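Local coordinates for protein tumor necrosis factor receptor superfamily member 11B (Mus musculus, PDB 4E4D) that acts as a secreted decoy receptor that binds the cytokine RANKL and so restrains the formation and activation of osteoclasts, at residues 46-51 / 57-62. Residues are numbered along the deposited sequence; the frame is centred on the assembly and turned at random.
Sequences DHSYTD and DECVYC
Y49 and V60 form the antiparallel hydrogen-bonded pair of a very short ladder: Y49 N donates to V60 O and V60 N to Y49 O, each bond 2.9 Å long, and S48 faces Y61 as the non-hydrogen-bonded pair beside it. A weak third link, C62 N to H47 O, is long, at 3.4 Å. The Y49 ring does most of the side-chain work. With CG set between its own N and carbonyl carbon (chi1 76°), the ring turns back over the partner strand, and V60 CB sits over one face, 4.2 Å from the centroid, in a CH-pi contact. V60 CG1, anti to its backbone N, reaches on to the phenol end, 3.8 Å from Y49 OH. C62 SG comes to the same ring obliquely, 3.6 Å from Y49 CD1, in a sulfur-aromatic contact. Were Y49 an alanine, V60 CB and C62 SG would probably lose their aromatic partner, and a gap would be likely to open beside the C62–C76 disulfide. On the S48 and Y61 face, S48 OG lies against C59 CB while its hydrogen bond goes to P45 O, and the Y61 ring lies alongside the H47 carbonyl, which meets it obliquely through CD1. Y49, T50 and V60 also pack against a chain of another protein in the assembly. C59 is tied to C44 and C62 to C76, so two disulfides leave this two-stranded hairpin, as expected of a TNF-receptor cysteine-rich repeat, here the second.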
ATOM      1  N   ASP B  46       3.986 -14.367 -29.899  1.00 71.44           N
ATOM      2  CA  ASP B  46       3.012 -13.309 -30.129  1.00 71.00           C
ATOM      3  C   ASP B  46       2.852 -12.437 -28.885  1.00 68.47           C
ATOM      4  O   ASP B  46       2.944 -12.923 -27.757  1.00 67.03           O
ATOM      5  CB  ASP B  46       1.664 -13.914 -30.528  1.00 72.71           C
ATOM      6  CG  ASP B  46       0.702 -12.883 -31.083  1.00 82.43           C
ATOM      7  OD1 ASP B  46       1.171 -11.856 -31.620  1.00 81.45           O
ATOM      8  OD2 ASP B  46      -0.523 -13.103 -30.988  1.00 89.16           O
ATOM      9  N   HIS B  47       2.622 -11.144 -29.105  1.00 68.14           N
ATOM     10  CA  HIS B  47       2.417 -10.186 -28.021  1.00 66.04           C
ATOM     11  C   HIS B  47       3.671  -9.996 -27.168  1.00 65.01           C
ATOM     12  O   HIS B  47       3.585  -9.816 -25.955  1.00 63.22           O
ATOM     13  CB  HIS B  47       1.240 -10.613 -27.141  1.00 64.72           C
ATOM     14  CG  HIS B  47      -0.036 -10.811 -27.898  1.00 65.83           C
ATOM     15  ND1 HIS B  47      -0.661 -12.036 -27.998  1.00 67.58           N
ATOM     16  CD2 HIS B  47      -0.798  -9.941 -28.603  1.00 66.47           C
ATOM     17  CE1 HIS B  47      -1.757 -11.911 -28.725  1.00 69.10           C
ATOM     18  NE2 HIS B  47      -1.862 -10.649 -29.106  1.00 69.01           N
ATOM     19  N   SER B  48       4.833 -10.028 -27.812  1.00 66.33           N
ATOM     20  CA  SER B  48       6.099  -9.777 -27.133  1.00 65.74           C
ATOM     21  C   SER B  48       7.105  -9.231 -28.138  1.00 67.60           C
ATOM     22  O   SER B  48       6.846  -9.235 -29.342  1.00 69.35           O
ATOM     23  CB  SER B  48       6.630 -11.057 -26.481  1.00 65.37           C
ATOM     24  OG  SER B  48       6.850 -12.075 -27.441  1.00 67.20           O
ATOM     25  N   TYR B  49       8.248  -8.759 -27.653  1.00 67.42           N
ATOM     26  CA  TYR B  49       9.223  -8.125 -28.531  1.00 69.33           C
ATOM     27  C   TYR B  49      10.611  -8.025 -27.907  1.00 69.34           C
ATOM     28  O   TYR B  49      10.804  -8.308 -26.726  1.00 67.73           O
ATOM     29  CB  TYR B  49       8.748  -6.719 -28.900  1.00 69.68           C
ATOM     30  CG  TYR B  49       8.935  -5.713 -27.786  1.00 68.27           C
ATOM     31  CD1 TYR B  49       7.962  -5.538 -26.812  1.00 66.22           C
ATOM     32  CD2 TYR B  49      10.090  -4.948 -27.703  1.00 69.20           C
ATOM     33  CE1 TYR B  49       8.132  -4.625 -25.792  1.00 65.12           C
ATOM     34  CE2 TYR B  49      10.269  -4.033 -26.686  1.00 68.18           C
ATOM     35  CZ  TYR B  49       9.285  -3.876 -25.733  1.00 66.12           C
ATOM     36  OH  TYR B  49       9.452  -2.964 -24.717  1.00 65.29           O
ATOM     37  N   THR B  50      11.570  -7.613 -28.729  1.00 71.37           N
ATOM     38  CA  THR B  50      12.927  -7.321 -28.286  1.00 71.86           C
ATOM     39  C   THR B  50      13.495  -6.258 -29.221  1.00 74.11           C
ATOM     40  O   THR B  50      13.359  -6.365 -30.439  1.00 75.94           O
ATOM     41  CB  THR B  50      13.817  -8.582 -28.308  1.00 72.49           C
ATOM     42  OG1 THR B  50      13.465  -9.443 -27.220  1.00 70.48           O
ATOM     43  CG2 THR B  50      15.279  -8.208 -28.185  1.00 73.73           C
ATOM     44  N   ASP B  51      14.124  -5.232 -28.656  1.00 74.20           N
ATOM     45  CA  ASP B  51      14.534  -4.070 -29.441  1.00 76.40           C
ATOM     46  C   ASP B  51      16.034  -3.785 -29.373  1.00 78.13           C
ATOM     47  O   ASP B  51      16.461  -2.648 -29.574  1.00 79.69           O
ATOM     48  CB  ASP B  51      13.761  -2.833 -28.975  1.00 75.52           C
ATOM     49  CG  ASP B  51      13.918  -2.574 -27.490  1.00 78.83           C
ATOM     50  OD1 ASP B  51      14.916  -3.046 -26.905  1.00 78.70           O
ATOM     51  OD2 ASP B  51      13.043  -1.899 -26.906  1.00 81.13           O
ATOM     52  N   ASP B  57      16.644 -14.756 -21.874  1.00 67.04           N
ATOM     53  CA  ASP B  57      16.042 -15.972 -22.403  1.00 67.58           C
ATOM     54  C   ASP B  57      14.531 -15.818 -22.544  1.00 66.55           C
ATOM     55  O   ASP B  57      13.814 -16.799 -22.733  1.00 66.79           O
ATOM     56  CB  ASP B  57      16.359 -17.163 -21.496  1.00 67.37           C
ATOM     57  CG  ASP B  57      15.747 -17.023 -20.116  1.00 65.42           C
ATOM     58  OD1 ASP B  57      15.613 -15.876 -19.634  1.00 64.32           O
ATOM     59  OD2 ASP B  57      15.398 -18.060 -19.511  1.00 65.18           O
ATOM     60  N   GLU B  58      14.048 -14.583 -22.449  1.00 65.59           N
ATOM     61  CA  GLU B  58      12.621 -14.319 -22.573  1.00 64.67           C
ATOM     62  C   GLU B  58      12.378 -12.944 -23.187  1.00 64.76           C
ATOM     63  O   GLU B  58      13.094 -11.988 -22.892  1.00 64.69           O
ATOM     64  CB  GLU B  58      11.951 -14.419 -21.204  1.00 62.78           C
ATOM     65  CG  GLU B  58      10.441 -14.567 -21.264  1.00 65.34           C
ATOM     66  CD  GLU B  58       9.861 -15.151 -19.991  1.00 73.29           C
ATOM     67  OE1 GLU B  58       8.629 -15.355 -19.939  1.00 77.96           O
ATOM     68  OE2 GLU B  58      10.636 -15.410 -19.044  1.00 70.99           O
ATOM     69  N   CYS B  59      11.370 -12.852 -24.049  1.00 65.13           N
ATOM     70  CA  CYS B  59      11.027 -11.590 -24.697  1.00 65.40           C
ATOM     71  C   CYS B  59      10.272 -10.662 -23.751  1.00 63.56           C
ATOM     72  O   CYS B  59       9.718 -11.100 -22.742  1.00 62.11           O
ATOM     73  CB  CYS B  59      10.188 -11.841 -25.953  1.00 66.62           C
ATOM     74  SG  CYS B  59      11.124 -12.442 -27.379  1.00 79.29           S
ATOM     75  N   VAL B  60      10.254  -9.377 -24.086  1.00 63.82           N
ATOM     76  CA  VAL B  60       9.572  -8.375 -23.276  1.00 62.36           C
ATOM     77  C   VAL B  60       8.115  -8.247 -23.702  1.00 61.97           C
ATOM     78  O   VAL B  60       7.813  -8.107 -24.886  1.00 63.29           O
ATOM     79  CB  VAL B  60      10.254  -7.000 -23.399  1.00 63.08           C
ATOM     80  CG1 VAL B  60       9.586  -5.990 -22.482  1.00 61.69           C
ATOM     81  CG2 VAL B  60      11.738  -7.113 -23.080  1.00 63.84           C
ATOM     82  N   TYR B  61       7.216  -8.291 -22.726  1.00 60.32           N
ATOM     83  CA  TYR B  61       5.784  -8.231 -22.992  1.00 59.93           C
ATOM     84  C   TYR B  61       5.367  -6.856 -23.502  1.00 60.28           C
ATOM     85  O   TYR B  61       5.821  -5.831 -22.993  1.00 59.95           O
ATOM     86  CB  TYR B  61       5.008  -8.571 -21.720  1.00 58.22           C
ATOM     87  CG  TYR B  61       3.519  -8.728 -21.919  1.00 57.95           C
ATOM     88  CD1 TYR B  61       3.015  -9.653 -22.820  1.00 59.06           C
ATOM     89  CD2 TYR B  61       2.617  -7.969 -21.189  1.00 56.76           C
ATOM     90  CE1 TYR B  61       1.655  -9.807 -23.000  1.00 59.04           C
ATOM     91  CE2 TYR B  61       1.255  -8.117 -21.359  1.00 56.65           C
ATOM     92  CZ  TYR B  61       0.780  -9.037 -22.265  1.00 57.81           C
ATOM     93  OH  TYR B  61      -0.575  -9.189 -22.438  1.00 57.92           O
ATOM     94  N   CYS B  62       4.504  -6.840 -24.512  1.00 61.15           N
ATOM     95  CA  CYS B  62       3.980  -5.589 -25.043  1.00 61.63           C
ATOM     96  C   CYS B  62       2.961  -5.001 -24.081  1.00 60.67           C
ATOM     97  O   CYS B  62       1.916  -5.598 -23.819  1.00 59.32           O
ATOM     98  CB  CYS B  62       3.348  -5.810 -26.417  1.00 63.22           C
ATOM     99  SG  CYS B  62       4.549  -6.221 -27.704  1.00 77.02           S
TER